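Local coordinates for protein L-talarate/Galactarate Dehydratase (Salmonella typhimurium, PDB 2PP0) that dehydrates L-talarate and galactarate to 5-keto-4-deoxy-D-glucarate using one magnesium ion per subunit, and also epimerises L-talarate to galactarate, at residues I67-G72 with W140-K145; E74-S79 with F378-Q383; E95-L100 with C392-R397. All blocks are in the same frame, centred on the assembly; numbering follows the deposited sequence.

Contact 1. Residues I67-G72 with W140-K145; sequences IRSRDG and WDMKAK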
ATOM      1  N   ILE B  67     -20.993  -9.489   0.364  1.00 28.60           N
ATOM      2  CA  ILE B  67     -20.270 -10.693  -0.025  1.00 27.99           C
ATOM      3  C   ILE B  67     -20.103 -11.623   1.178  1.00 29.23           C
ATOM      4  O   ILE B  67     -19.787 -11.171   2.278  1.00 27.85           O
ATOM      5  CB  ILE B  67     -18.854 -10.333  -0.564  1.00 29.15           C
ATOM      6  CG1 ILE B  67     -18.966  -9.318  -1.708  1.00 30.64           C
ATOM      7  CG2 ILE B  67     -18.132 -11.589  -1.046  1.00 26.81           C
ATOM      8  CD1 ILE B  67     -17.607  -8.831  -2.237  1.00 29.85           C
ATOM      9  N   ARG B  68     -20.334 -12.916   0.966  1.00 29.38           N
ATOM     10  CA  ARG B  68     -20.186 -13.907   2.029  1.00 31.44           C
ATOM     11  C   ARG B  68     -19.265 -15.016   1.552  1.00 30.43           C
ATOM     12  O   ARG B  68     -19.375 -15.480   0.418  1.00 31.21           O
ATOM     13  CB  ARG B  68     -21.556 -14.467   2.440  1.00 31.94           C
ATOM     14  CG  ARG B  68     -22.303 -13.516   3.357  1.00 33.86           C
ATOM     15  CD  ARG B  68     -23.742 -13.929   3.628  1.00 37.61           C
ATOM     16  NE  ARG B  68     -24.398 -12.923   4.461  1.00 39.41           N
ATOM     17  CZ  ARG B  68     -24.139 -12.733   5.756  1.00 43.60           C
ATOM     18  NH1 ARG B  68     -23.244 -13.490   6.382  1.00 43.25           N
ATOM     19  NH2 ARG B  68     -24.754 -11.762   6.420  1.00 44.26           N
ATOM     20  N   SER B  69     -18.345 -15.426   2.417  1.00 30.19           N
ATOM     21  CA  SER B  69     -17.383 -16.467   2.064  1.00 31.42           C
ATOM     22  C   SER B  69     -17.741 -17.842   2.630  1.00 31.41           C
ATOM     23  O   SER B  69     -18.538 -17.968   3.561  1.00 30.55           O
ATOM     24  CB  SER B  69     -15.990 -16.078   2.564  1.00 32.24           C
ATOM     25  OG  SER B  69     -15.954 -16.106   3.982  1.00 32.93           O
ATOM     26  N   ARG B  70     -17.125 -18.867   2.055  1.00 31.45           N
ATOM     27  CA  ARG B  70     -17.333 -20.236   2.477  1.00 33.91           C
ATOM     28  C   ARG B  70     -17.054 -20.395   3.973  1.00 35.44           C
ATOM     29  O   ARG B  70     -17.818 -21.039   4.688  1.00 36.08           O
ATOM     30  CB  ARG B  70     -16.398 -21.155   1.690  1.00 35.55           C
ATOM     31  CG  ARG B  70     -16.449 -22.618   2.100  1.00 35.19           C
ATOM     32  CD  ARG B  70     -15.218 -23.328   1.581  1.00 35.45           C
ATOM     33  NE  ARG B  70     -14.010 -22.799   2.210  1.00 36.63           N
ATOM     34  CZ  ARG B  70     -12.774 -23.054   1.794  1.00 37.54           C
ATOM     35  NH1 ARG B  70     -12.578 -23.835   0.741  1.00 37.13           N
ATOM     36  NH2 ARG B  70     -11.734 -22.530   2.429  1.00 37.09           N
ATOM     37  N   ASP B  71     -15.967 -19.792   4.449  1.00 34.69           N
ATOM     38  CA  ASP B  71     -15.597 -19.919   5.853  1.00 35.43           C
ATOM     39  C   ASP B  71     -16.334 -19.017   6.834  1.00 35.44           C
ATOM     40  O   ASP B  71     -15.868 -18.799   7.953  1.00 35.27           O
ATOM     41  CB  ASP B  71     -14.082 -19.761   6.013  1.00 34.83           C
ATOM     42  CG  ASP B  71     -13.310 -20.813   5.231  1.00 35.80           C
ATOM     43  OD1 ASP B  71     -13.883 -21.896   4.978  1.00 34.58           O
ATOM     44  OD2 ASP B  71     -12.136 -20.571   4.872  1.00 35.79           O
ATOM     45  N   GLY B  72     -17.476 -18.488   6.409  1.00 33.84           N
ATOM     46  CA  GLY B  72     -18.292 -17.672   7.293  1.00 33.65           C
ATOM     47  C   GLY B  72     -18.042 -16.187   7.441  1.00 34.94           C
ATOM     48  O   GLY B  72     -18.623 -15.551   8.327  1.00 34.51           O
ATOM     49  N   TRP B 140     -12.487  -5.219   1.396  1.00 27.13           N
ATOM     50  CA  TRP B 140     -11.625  -4.642   2.428  1.00 27.00           C
ATOM     51  C   TRP B 140     -12.308  -4.740   3.800  1.00 27.32           C
ATOM     52  O   TRP B 140     -11.647  -4.967   4.824  1.00 25.50           O
ATOM     53  CB  TRP B 140     -11.300  -3.180   2.121  1.00 27.43           C
ATOM     54  CG  TRP B 140     -10.135  -3.015   1.193  1.00 27.28           C
ATOM     55  CD1 TRP B 140     -10.175  -2.744  -0.151  1.00 28.29           C
ATOM     56  CD2 TRP B 140      -8.751  -3.128   1.540  1.00 27.97           C
ATOM     57  NE1 TRP B 140      -8.893  -2.681  -0.659  1.00 27.90           N
ATOM     58  CE2 TRP B 140      -8.001  -2.913   0.359  1.00 28.96           C
ATOM     59  CE3 TRP B 140      -8.069  -3.391   2.738  1.00 28.39           C
ATOM     60  CZ2 TRP B 140      -6.604  -2.954   0.343  1.00 27.66           C
ATOM     61  CZ3 TRP B 140      -6.675  -3.432   2.722  1.00 26.85           C
ATOM     62  CH2 TRP B 140      -5.959  -3.215   1.531  1.00 29.10           C
ATOM     63  N   ASP B 141     -13.629  -4.561   3.808  1.00 26.56           N
ATOM     64  CA  ASP B 141     -14.434  -4.655   5.029  1.00 28.29           C
ATOM     65  C   ASP B 141     -14.278  -6.072   5.583  1.00 27.18           C
ATOM     66  O   ASP B 141     -14.063  -6.264   6.780  1.00 27.94           O
ATOM     67  CB  ASP B 141     -15.911  -4.369   4.699  1.00 27.57           C
ATOM     68  CG  ASP B 141     -16.837  -4.516   5.904  1.00 30.16           C
ATOM     69  OD1 ASP B 141     -16.682  -3.767   6.899  1.00 28.28           O
ATOM     70  OD2 ASP B 141     -17.733  -5.385   5.845  1.00 28.71           O
ATOM     71  N   MET B 142     -14.363  -7.057   4.690  1.00 27.65           N
ATOM     72  CA  MET B 142     -14.234  -8.461   5.063  1.00 27.34           C
ATOM     73  C   MET B 142     -12.844  -8.778   5.610  1.00 28.32           C
ATOM     74  O   MET B 142     -12.715  -9.423   6.657  1.00 26.76           O
ATOM     75  CB  MET B 142     -14.526  -9.372   3.858  1.00 25.02           C
ATOM     76  CG  MET B 142     -14.369 -10.871   4.152  1.00 22.92           C
ATOM     77  SD  MET B 142     -14.570 -11.993   2.736  1.00 19.31           S
ATOM     78  CE  MET B 142     -16.342 -11.961   2.629  1.00 25.32           C
ATOM     79  N   LYS B 143     -11.804  -8.329   4.913  1.00 25.94           N
ATOM     80  CA  LYS B 143     -10.443  -8.607   5.367  1.00 27.71           C
ATOM     81  C   LYS B 143     -10.161  -8.035   6.751  1.00 27.41           C
ATOM     82  O   LYS B 143      -9.494  -8.677   7.567  1.00 29.01           O
ATOM     83  CB  LYS B 143      -9.404  -8.084   4.365  1.00 28.27           C
ATOM     84  CG  LYS B 143      -7.980  -8.363   4.817  1.00 26.38           C
ATOM     85  CD  LYS B 143      -6.945  -8.079   3.744  1.00 27.51           C
ATOM     86  CE  LYS B 143      -6.978  -9.119   2.642  1.00 26.21           C
ATOM     87  NZ  LYS B 143      -5.820  -8.938   1.719  1.00 26.93           N
ATOM     88  N   ALA B 144     -10.666  -6.834   7.021  1.00 27.45           N
ATOM     89  CA  ALA B 144     -10.469  -6.198   8.318  1.00 26.74           C
ATOM     90  C   ALA B 144     -11.171  -7.024   9.393  1.00 29.66           C
ATOM     91  O   ALA B 144     -10.595  -7.311  10.447  1.00 28.60           O
ATOM     92  CB  ALA B 144     -11.027  -4.774   8.308  1.00 25.67           C
ATOM     93  N   LYS B 145     -12.418  -7.403   9.118  1.00 27.84           N
ATOM     94  CA  LYS B 145     -13.193  -8.211  10.052  1.00 27.91           C
ATOM     95  C   LYS B 145     -12.498  -9.545  10.301  1.00 27.62           C
ATOM     96  O   LYS B 145     -12.520 -10.063  11.414  1.00 29.46           O
ATOM     97  CB  LYS B 145     -14.606  -8.448   9.506  1.00 26.84           C
ATOM     98  CG  LYS B 145     -15.472  -7.205   9.520  1.00 26.71           C
ATOM     99  CD  LYS B 145     -16.813  -7.430   8.830  1.00 27.31           C
ATOM    100  CE  LYS B 145     -17.713  -6.205   8.975  1.00 27.83           C
ATOM    101  NZ  LYS B 145     -18.949  -6.316   8.134  1.00 25.82           N
TER
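Met142 reaches from its helix across the end of a neighbouring strand and lays its terminal methyl between Ile67 and Ser69, a compact example of one long, unbranched side chain spanning from a helix to a strand. The tight part is this methyl against two buried residues: Met142 CE lies 3.6 Å from Ile67 O and 4.0 Å from Ser69 N. Met142 CE is also 4.1 Å from both Ile67 CG2 and Ser69 CB. The chain of Met142 runs extended away from the helix, then bends at its thioether (chi3 -77°), which turns CE in toward the strand backbone, and it meets Ile67 at about a right angle. No hydrogen bond joins the two segments. Ser69 presents its CB to the methyl, while its OG is engaged by Asp26 OD2 and Phe73 N.

The loose, solvent side begins beyond Ser69, in an exposed type I turn from Ser69 to Gly72 closed by a bond of 3.1 Å from Gly72 N to Ser69 O; Arg70 to Gly72 do not touch the helix segment. Here Arg70 grips Asp71 side-on, its NE 2.9 Å from OD1 and its NH2 bonded to OD2. The helix has an ionic pair of its own, Lys145 NZ to Asp141 OD2 at 2.8 Å, one turn apart and directed toward strand 74-81, where Lys145 also meets Glu74.

Strand 67-69 and helix 140-145 run 9.9 Å apart with their axes at 41°, a spacing that Met142 spans; its side chain also touches Phe73 and Pro105. Ile67 packs further along helix 127-146 on Ile135, Ala138 and Leu139 and also meets Ile28 of strand 28-40, while Lys143 of the same helix bonds to the carbonyls of Lys153 and Leu154 of the second subunit.

Contact 2. Residues E74-S79 with F378-Q383; sequences EGVGFS and FTLSEQ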
ATOM      1  N   GLU B  74     -18.111 -12.144   6.237  1.00 35.74           N
ATOM      2  CA  GLU B  74     -19.067 -11.289   5.564  1.00 36.11           C
ATOM      3  C   GLU B  74     -18.475  -9.899   5.342  1.00 34.67           C
ATOM      4  O   GLU B  74     -17.703  -9.404   6.161  1.00 33.31           O
ATOM      5  CB  GLU B  74     -20.341 -11.246   6.418  1.00 38.54           C
ATOM      6  CG  GLU B  74     -21.207 -10.018   6.302  1.00 43.66           C
ATOM      7  CD  GLU B  74     -20.663  -8.839   7.081  1.00 45.31           C
ATOM      8  OE1 GLU B  74     -20.250  -9.015   8.251  1.00 46.30           O
ATOM      9  OE2 GLU B  74     -20.660  -7.726   6.523  1.00 48.38           O
ATOM     10  N   GLY B  75     -18.821  -9.285   4.217  1.00 31.69           N
ATOM     11  CA  GLY B  75     -18.318  -7.956   3.925  1.00 30.40           C
ATOM     12  C   GLY B  75     -19.377  -7.108   3.249  1.00 28.88           C
ATOM     13  O   GLY B  75     -20.202  -7.627   2.500  1.00 28.23           O
ATOM     14  N   VAL B  76     -19.367  -5.809   3.522  1.00 28.70           N
ATOM     15  CA  VAL B  76     -20.328  -4.906   2.914  1.00 29.38           C
ATOM     16  C   VAL B  76     -19.625  -3.625   2.468  1.00 30.51           C
ATOM     17  O   VAL B  76     -18.709  -3.142   3.133  1.00 29.83           O
ATOM     18  CB  VAL B  76     -21.464  -4.554   3.907  1.00 30.22           C
ATOM     19  CG1 VAL B  76     -20.905  -3.778   5.087  1.00 30.80           C
ATOM     20  CG2 VAL B  76     -22.549  -3.759   3.199  1.00 28.91           C
ATOM     21  N   GLY B  77     -20.059  -3.084   1.333  1.00 28.93           N
ATOM     22  CA  GLY B  77     -19.470  -1.866   0.807  1.00 29.53           C
ATOM     23  C   GLY B  77     -20.461  -1.184  -0.118  1.00 29.39           C
ATOM     24  O   GLY B  77     -21.481  -1.774  -0.474  1.00 27.79           O
ATOM     25  N   PHE B  78     -20.180   0.053  -0.516  1.00 29.01           N
ATOM     26  CA  PHE B  78     -21.108   0.752  -1.394  1.00 29.13           C
ATOM     27  C   PHE B  78     -20.464   1.871  -2.194  1.00 28.34           C
ATOM     28  O   PHE B  78     -19.359   2.321  -1.889  1.00 26.92           O
ATOM     29  CB  PHE B  78     -22.257   1.342  -0.568  1.00 29.62           C
ATOM     30  CG  PHE B  78     -21.844   2.500   0.308  1.00 31.19           C
ATOM     31  CD1 PHE B  78     -21.818   3.798  -0.197  1.00 30.94           C
ATOM     32  CD2 PHE B  78     -21.448   2.286   1.629  1.00 31.52           C
ATOM     33  CE1 PHE B  78     -21.401   4.871   0.600  1.00 33.34           C
ATOM     34  CE2 PHE B  78     -21.028   3.348   2.434  1.00 32.66           C
ATOM     35  CZ  PHE B  78     -21.004   4.643   1.921  1.00 34.46           C
ATOM     36  N   SER B  79     -21.175   2.300  -3.232  1.00 28.66           N
ATOM     37  CA  SER B  79     -20.756   3.419  -4.066  1.00 29.70           C
ATOM     38  C   SER B  79     -22.034   4.241  -4.207  1.00 30.71           C
ATOM     39  O   SER B  79     -23.086   3.852  -3.686  1.00 28.13           O
ATOM     40  CB  SER B  79     -20.227   2.957  -5.435  1.00 32.22           C
ATOM     41  OG  SER B  79     -21.218   2.321  -6.215  1.00 36.30           O
ATOM     42  N   PHE B 378     -20.092  -0.685  10.256  1.00 34.47           N
ATOM     43  CA  PHE B 378     -21.490  -0.348  10.008  1.00 36.15           C
ATOM     44  C   PHE B 378     -22.262  -1.552   9.501  1.00 34.02           C
ATOM     45  O   PHE B 378     -21.712  -2.389   8.789  1.00 34.46           O
ATOM     46  CB  PHE B 378     -21.590   0.773   8.961  1.00 38.83           C
ATOM     47  CG  PHE B 378     -21.113   2.122   9.447  1.00 43.06           C
ATOM     48  CD1 PHE B 378     -21.890   2.882  10.318  1.00 45.23           C
ATOM     49  CD2 PHE B 378     -19.898   2.643   9.011  1.00 44.61           C
ATOM     50  CE1 PHE B 378     -21.467   4.139  10.746  1.00 46.86           C
ATOM     51  CE2 PHE B 378     -19.463   3.902   9.433  1.00 45.90           C
ATOM     52  CZ  PHE B 378     -20.250   4.652  10.302  1.00 46.86           C
ATOM     53  N   THR B 379     -23.534  -1.644   9.878  1.00 33.35           N
ATOM     54  CA  THR B 379     -24.394  -2.724   9.406  1.00 33.54           C
ATOM     55  C   THR B 379     -25.591  -2.054   8.735  1.00 32.34           C
ATOM     56  O   THR B 379     -26.045  -1.001   9.177  1.00 32.68           O
ATOM     57  CB  THR B 379     -24.898  -3.631  10.552  1.00 34.37           C
ATOM     58  OG1 THR B 379     -25.669  -2.856  11.475  1.00 36.74           O
ATOM     59  CG2 THR B 379     -23.723  -4.275  11.276  1.00 34.69           C
ATOM     60  N   LEU B 380     -26.084  -2.651   7.658  1.00 32.99           N
ATOM     61  CA  LEU B 380     -27.220  -2.096   6.928  1.00 33.69           C
ATOM     62  C   LEU B 380     -28.495  -2.100   7.763  1.00 34.33           C
ATOM     63  O   LEU B 380     -28.877  -3.124   8.330  1.00 35.13           O
ATOM     64  CB  LEU B 380     -27.446  -2.883   5.639  1.00 33.09           C
ATOM     65  CG  LEU B 380     -26.324  -2.778   4.602  1.00 33.78           C
ATOM     66  CD1 LEU B 380     -26.591  -3.738   3.452  1.00 32.58           C
ATOM     67  CD2 LEU B 380     -26.223  -1.339   4.101  1.00 34.28           C
ATOM     68  N   SER B 381     -29.144  -0.943   7.830  1.00 34.16           N
ATOM     69  CA  SER B 381     -30.375  -0.774   8.592  1.00 34.75           C
ATOM     70  C   SER B 381     -31.578  -1.283   7.813  1.00 37.05           C
ATOM     71  O   SER B 381     -31.473  -1.605   6.628  1.00 35.54           O
ATOM     72  CB  SER B 381     -30.601   0.699   8.879  1.00 34.79           C
ATOM     73  OG  SER B 381     -30.979   1.353   7.678  1.00 33.10           O
ATOM     74  N   GLU B 382     -32.727  -1.332   8.483  1.00 36.89           N
ATOM     75  CA  GLU B 382     -33.958  -1.782   7.848  1.00 38.50           C
ATOM     76  C   GLU B 382     -34.374  -0.737   6.820  1.00 37.32           C
ATOM     77  O   GLU B 382     -34.911  -1.074   5.768  1.00 38.56           O
ATOM     78  CB  GLU B 382     -35.061  -1.969   8.899  1.00 40.89           C
ATOM     79  CG  GLU B 382     -36.429  -2.343   8.339  1.00 44.16           C
ATOM     80  CD  GLU B 382     -36.383  -3.537   7.402  1.00 47.59           C
ATOM     81  OE1 GLU B 382     -35.640  -4.499   7.687  1.00 47.13           O
ATOM     82  OE2 GLU B 382     -37.107  -3.519   6.381  1.00 49.70           O
ATOM     83  N   GLN B 383     -34.107   0.529   7.128  1.00 36.90           N
ATOM     84  CA  GLN B 383     -34.444   1.629   6.234  1.00 38.33           C
ATOM     85  C   GLN B 383     -33.730   1.513   4.881  1.00 38.80           C
ATOM     86  O   GLN B 383     -34.278   1.908   3.848  1.00 38.05           O
ATOM     87  CB  GLN B 383     -34.085   2.967   6.880  1.00 39.61           C
ATOM     88  CG  GLN B 383     -34.553   4.168   6.077  1.00 42.03           C
ATOM     89  CD  GLN B 383     -36.060   4.186   5.906  1.00 44.60           C
ATOM     90  OE1 GLN B 383     -36.802   4.261   6.883  1.00 46.41           O
ATOM     91  NE2 GLN B 383     -36.521   4.112   4.659  1.00 45.54           N
TER
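Val76 packs one methyl on Leu380 and turns the other to the carbonyl of Phe378. The apolar part is a pair of branched side chains: Val76 CG2 lies 4.0 Å from Leu380 CD1 and 4.1 Å from Leu380 CG. The two chains cross obliquely; Leu380 sets out past the strand, and it is CG and CD1 that reach Val76. Leu380 also touches Ile64 and Glu66 of the adjoining strand 57-69.

A second kind of meeting sets methyl against carbonyl. With chi1 at 65°, Val76 splits its two methyls between different partners, and CG1 stands 4.0 Å from Phe378 O. The ring of Phe378 turns elsewhere, against Phe357.

Hydrogen bonds hold each segment to other parts of the chain and none runs between the two. Val76 N donates to Asp141 OD2 of helix 127-146, whereas Thr379 bonds through its own N to Glu359. Ser381 takes the N-cap position of helix 382-386, its OG bonded to Ala384 N and also to Pro355 O.

Such a seam, where strand 74-81, one of the two outer strands of the antiparallel sheet, leans on the segment leading out of the barrel part of the chain, is consistent with the two-domain fold of the enolase superfamily, in which a capping domain packs beside a modified TIM barrel.

Contact 3. Residues E95-L100 with C392-R397; sequences EIADNL and CEFGKR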
ATOM      1  N   GLU B  95     -23.769  -7.108 -13.987  1.00 30.46           N
ATOM      2  CA  GLU B  95     -23.278  -7.880 -15.127  1.00 30.29           C
ATOM      3  C   GLU B  95     -21.898  -8.523 -14.933  1.00 30.55           C
ATOM      4  O   GLU B  95     -21.522  -9.420 -15.688  1.00 30.03           O
ATOM      5  CB  GLU B  95     -23.290  -7.001 -16.401  1.00 31.29           C
ATOM      6  CG  GLU B  95     -22.991  -7.766 -17.702  1.00 29.92           C
ATOM      7  CD  GLU B  95     -23.220  -6.939 -18.975  1.00 30.67           C
ATOM      8  OE1 GLU B  95     -23.254  -5.690 -18.906  1.00 29.97           O
ATOM      9  OE2 GLU B  95     -23.349  -7.546 -20.055  1.00 30.13           O
ATOM     10  N   ILE B  96     -21.154  -8.087 -13.916  1.00 29.35           N
ATOM     11  CA  ILE B  96     -19.821  -8.640 -13.655  1.00 29.84           C
ATOM     12  C   ILE B  96     -19.671  -9.377 -12.313  1.00 29.28           C
ATOM     13  O   ILE B  96     -18.716 -10.127 -12.130  1.00 29.09           O
ATOM     14  CB  ILE B  96     -18.730  -7.533 -13.672  1.00 29.31           C
ATOM     15  CG1 ILE B  96     -19.009  -6.512 -12.564  1.00 30.70           C
ATOM     16  CG2 ILE B  96     -18.687  -6.844 -15.039  1.00 28.81           C
ATOM     17  CD1 ILE B  96     -17.921  -5.449 -12.413  1.00 31.48           C
ATOM     18  N   ALA B  97     -20.603  -9.156 -11.390  1.00 29.07           N
ATOM     19  CA  ALA B  97     -20.545  -9.764 -10.052  1.00 32.10           C
ATOM     20  C   ALA B  97     -20.310 -11.275  -9.992  1.00 33.76           C
ATOM     21  O   ALA B  97     -19.606 -11.769  -9.097  1.00 32.85           O
ATOM     22  CB  ALA B  97     -21.803  -9.409  -9.274  1.00 31.44           C
ATOM     23  N   ASP B  98     -20.900 -12.008 -10.929  1.00 34.12           N
ATOM     24  CA  ASP B  98     -20.755 -13.460 -10.980  1.00 35.56           C
ATOM     25  C   ASP B  98     -19.294 -13.915 -10.985  1.00 34.13           C
ATOM     26  O   ASP B  98     -18.973 -15.009 -10.521  1.00 31.26           O
ATOM     27  CB  ASP B  98     -21.478 -14.004 -12.212  1.00 41.00           C
ATOM     28  CG  ASP B  98     -21.391 -13.058 -13.394  1.00 47.57           C
ATOM     29  OD1 ASP B  98     -22.070 -11.995 -13.370  1.00 48.21           O
ATOM     30  OD2 ASP B  98     -20.634 -13.371 -14.339  1.00 50.48           O
ATOM     31  N   ASN B  99     -18.410 -13.068 -11.506  1.00 32.21           N
ATOM     32  CA  ASN B  99     -16.979 -13.375 -11.566  1.00 32.01           C
ATOM     33  C   ASN B  99     -16.337 -13.570 -10.189  1.00 29.93           C
ATOM     34  O   ASN B  99     -15.252 -14.129 -10.080  1.00 29.30           O
ATOM     35  CB  ASN B  99     -16.244 -12.255 -12.296  1.00 31.55           C
ATOM     36  CG  ASN B  99     -16.550 -12.241 -13.772  1.00 32.02           C
ATOM     37  OD1 ASN B  99     -16.049 -13.073 -14.521  1.00 31.87           O
ATOM     38  ND2 ASN B  99     -17.391 -11.307 -14.195  1.00 30.88           N
ATOM     39  N   LEU B 100     -17.012 -13.094  -9.151  1.00 29.45           N
ATOM     40  CA  LEU B 100     -16.515 -13.195  -7.784  1.00 29.09           C
ATOM     41  C   LEU B 100     -16.616 -14.605  -7.205  1.00 30.98           C
ATOM     42  O   LEU B 100     -15.842 -14.973  -6.323  1.00 30.24           O
ATOM     43  CB  LEU B 100     -17.290 -12.229  -6.880  1.00 27.76           C
ATOM     44  CG  LEU B 100     -17.084 -10.726  -7.094  1.00 29.00           C
ATOM     45  CD1 LEU B 100     -18.175  -9.949  -6.375  1.00 28.02           C
ATOM     46  CD2 LEU B 100     -15.703 -10.316  -6.590  1.00 26.48           C
ATOM     47  N   CYS B 392     -30.224  -8.108  -6.711  1.00 34.56           N
ATOM     48  CA  CYS B 392     -29.941  -9.368  -7.391  1.00 34.00           C
ATOM     49  C   CYS B 392     -28.927 -10.154  -6.569  1.00 34.10           C
ATOM     50  O   CYS B 392     -28.168  -9.576  -5.796  1.00 33.71           O
ATOM     51  CB  CYS B 392     -29.403  -9.125  -8.806  1.00 34.56           C
ATOM     52  SG  CYS B 392     -27.889  -8.143  -8.918  1.00 35.76           S
ATOM     53  N   GLU B 393     -28.922 -11.472  -6.731  1.00 33.76           N
ATOM     54  CA  GLU B 393     -28.003 -12.315  -5.980  1.00 34.20           C
ATOM     55  C   GLU B 393     -27.316 -13.351  -6.852  1.00 34.39           C
ATOM     56  O   GLU B 393     -27.840 -13.757  -7.893  1.00 34.05           O
ATOM     57  CB  GLU B 393     -28.752 -13.002  -4.835  1.00 35.51           C
ATOM     58  CG  GLU B 393     -29.231 -12.028  -3.774  1.00 36.30           C
ATOM     59  CD  GLU B 393     -30.051 -12.696  -2.692  1.00 38.22           C
ATOM     60  OE1 GLU B 393     -29.783 -13.877  -2.391  1.00 39.88           O
ATOM     61  OE2 GLU B 393     -30.948 -12.035  -2.132  1.00 38.45           O
ATOM     62  N   PHE B 394     -26.136 -13.773  -6.413  1.00 32.83           N
ATOM     63  CA  PHE B 394     -25.336 -14.751  -7.129  1.00 33.82           C
ATOM     64  C   PHE B 394     -24.816 -15.771  -6.122  1.00 35.92           C
ATOM     65  O   PHE B 394     -24.508 -15.424  -4.984  1.00 35.79           O
ATOM     66  CB  PHE B 394     -24.155 -14.048  -7.808  1.00 35.10           C
ATOM     67  CG  PHE B 394     -24.560 -12.883  -8.672  1.00 35.34           C
ATOM     68  CD1 PHE B 394     -24.785 -13.054 -10.035  1.00 37.00           C
ATOM     69  CD2 PHE B 394     -24.761 -11.625  -8.112  1.00 34.51           C
ATOM     70  CE1 PHE B 394     -25.208 -11.984 -10.829  1.00 36.73           C
ATOM     71  CE2 PHE B 394     -25.182 -10.552  -8.894  1.00 36.77           C
ATOM     72  CZ  PHE B 394     -25.406 -10.733 -10.256  1.00 36.64           C
ATOM     73  N   GLY B 395     -24.721 -17.026  -6.543  1.00 37.13           N
ATOM     74  CA  GLY B 395     -24.226 -18.060  -5.656  1.00 40.41           C
ATOM     75  C   GLY B 395     -25.255 -18.533  -4.654  1.00 43.16           C
ATOM     76  O   GLY B 395     -26.460 -18.465  -4.900  1.00 42.14           O
ATOM     77  N   LYS B 396     -24.777 -19.004  -3.506  1.00 45.00           N
ATOM     78  CA  LYS B 396     -25.659 -19.517  -2.465  1.00 46.85           C
ATOM     79  C   LYS B 396     -25.101 -19.181  -1.090  1.00 46.63           C
ATOM     80  O   LYS B 396     -23.940 -19.468  -0.800  1.00 44.78           O
ATOM     81  CB  LYS B 396     -25.790 -21.035  -2.614  1.00 49.74           C
ATOM     82  CG  LYS B 396     -26.752 -21.693  -1.636  1.00 54.58           C
ATOM     83  CD  LYS B 396     -26.791 -23.203  -1.838  1.00 57.18           C
ATOM     84  CE  LYS B 396     -27.900 -23.847  -1.016  1.00 60.23           C
ATOM     85  NZ  LYS B 396     -27.769 -23.543   0.437  1.00 62.82           N
ATOM     86  N   ARG B 397     -25.925 -18.564  -0.248  1.00 47.74           N
ATOM     87  CA  ARG B 397     -25.491 -18.207   1.096  1.00 50.39           C
ATOM     88  C   ARG B 397     -24.894 -19.439   1.766  1.00 50.74           C
ATOM     89  O   ARG B 397     -25.463 -20.528   1.691  1.00 49.45           O
ATOM     90  CB  ARG B 397     -26.668 -17.710   1.937  1.00 53.52           C
ATOM     91  CG  ARG B 397     -27.349 -16.452   1.434  1.00 58.04           C
ATOM     92  CD  ARG B 397     -28.385 -15.981   2.446  1.00 62.13           C
ATOM     93  NE  ARG B 397     -29.176 -14.850   1.970  1.00 66.60           N
ATOM     94  CZ  ARG B 397     -29.997 -14.896   0.922  1.00 69.44           C
ATOM     95  NH1 ARG B 397     -30.137 -16.021   0.231  1.00 69.76           N
ATOM     96  NH2 ARG B 397     -30.686 -13.817   0.569  1.00 71.18           N
TER
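Asp98 and Phe394 bring their CA atoms to 6.1 Å, where the short 3-10 segment that follows helix 86-96 passes alongside the last strand of the chain. The interaction shows how one ring can cover a turn of backbone by its face. Ala97 CB sits over that face, 4.0 Å from the ring centroid and 27° off the normal, a CH-pi contact displaced toward the rim; its nearest ring atom is Phe394 CE2, at 3.6 Å. Asp98 N hovers over the same face near CD1, also offset from the centre. Phe394 owes this position to its first torsion, which sets CG beside the backbone N (chi1 -53°) and sends the ring from the strand toward the turn.

Asp98 adds a looser, more exposed margin. Its OD1 comes within 4.0 Å of Phe394 CE1 and its CB within 4.1 Å of CD1. The carboxylate is inclined to the ring by 41°, and OD1 lies beyond the rim on the side of the face that Ala97 covers; no hydrogen bond is formed.

The turn is shaped from within. Ile96 O accepts two donors from one residue, Asn99 N at 3.0 Å and Asn99 ND2 at 2.7 Å, while Leu100 N bonds to Ala97 O. Just past the strand, Arg397 NH2 reaches back to Glu393 OE1 at 3.1 Å, an oxygen that also receives Trp30 NE1; this pair lies away from the ring.

Ala97 and Leu100 rest on Leu33 and Val31 of strand 28-40, to which strand 388-395 is hydrogen-bonded. The C-terminal strand thus returns to complete the antiparallel sheet beside the helices of the N-terminal domain, in keeping with the α+β capping domain of the mandelate racemase/muconate lactonizing enzyme family.

Overall arrangement
All three contacts draw on one antiparallel sheet, with strand order 74-81, 57-69, 28-40, 388-395. Contact 1 is the most buried, joining an inner strand to helix 127-146 through a thioether methyl; contacts 2 and 3 lie at the two outer strands and are only partly buried, one resting on branched aliphatic groups and the other on an aromatic face. Contacts 1 and 2 touch, since Lys145 and Asp141 reach Glu74 and Val76. Contact 3 lies about 15 Å from contact 1 and about 17 Å from contact 2, centre to centre, and touches neither. No segment pair is joined ionically; salt bridges lie within single segments or, as with Lys145 and Glu74, between contacts 1 and 2.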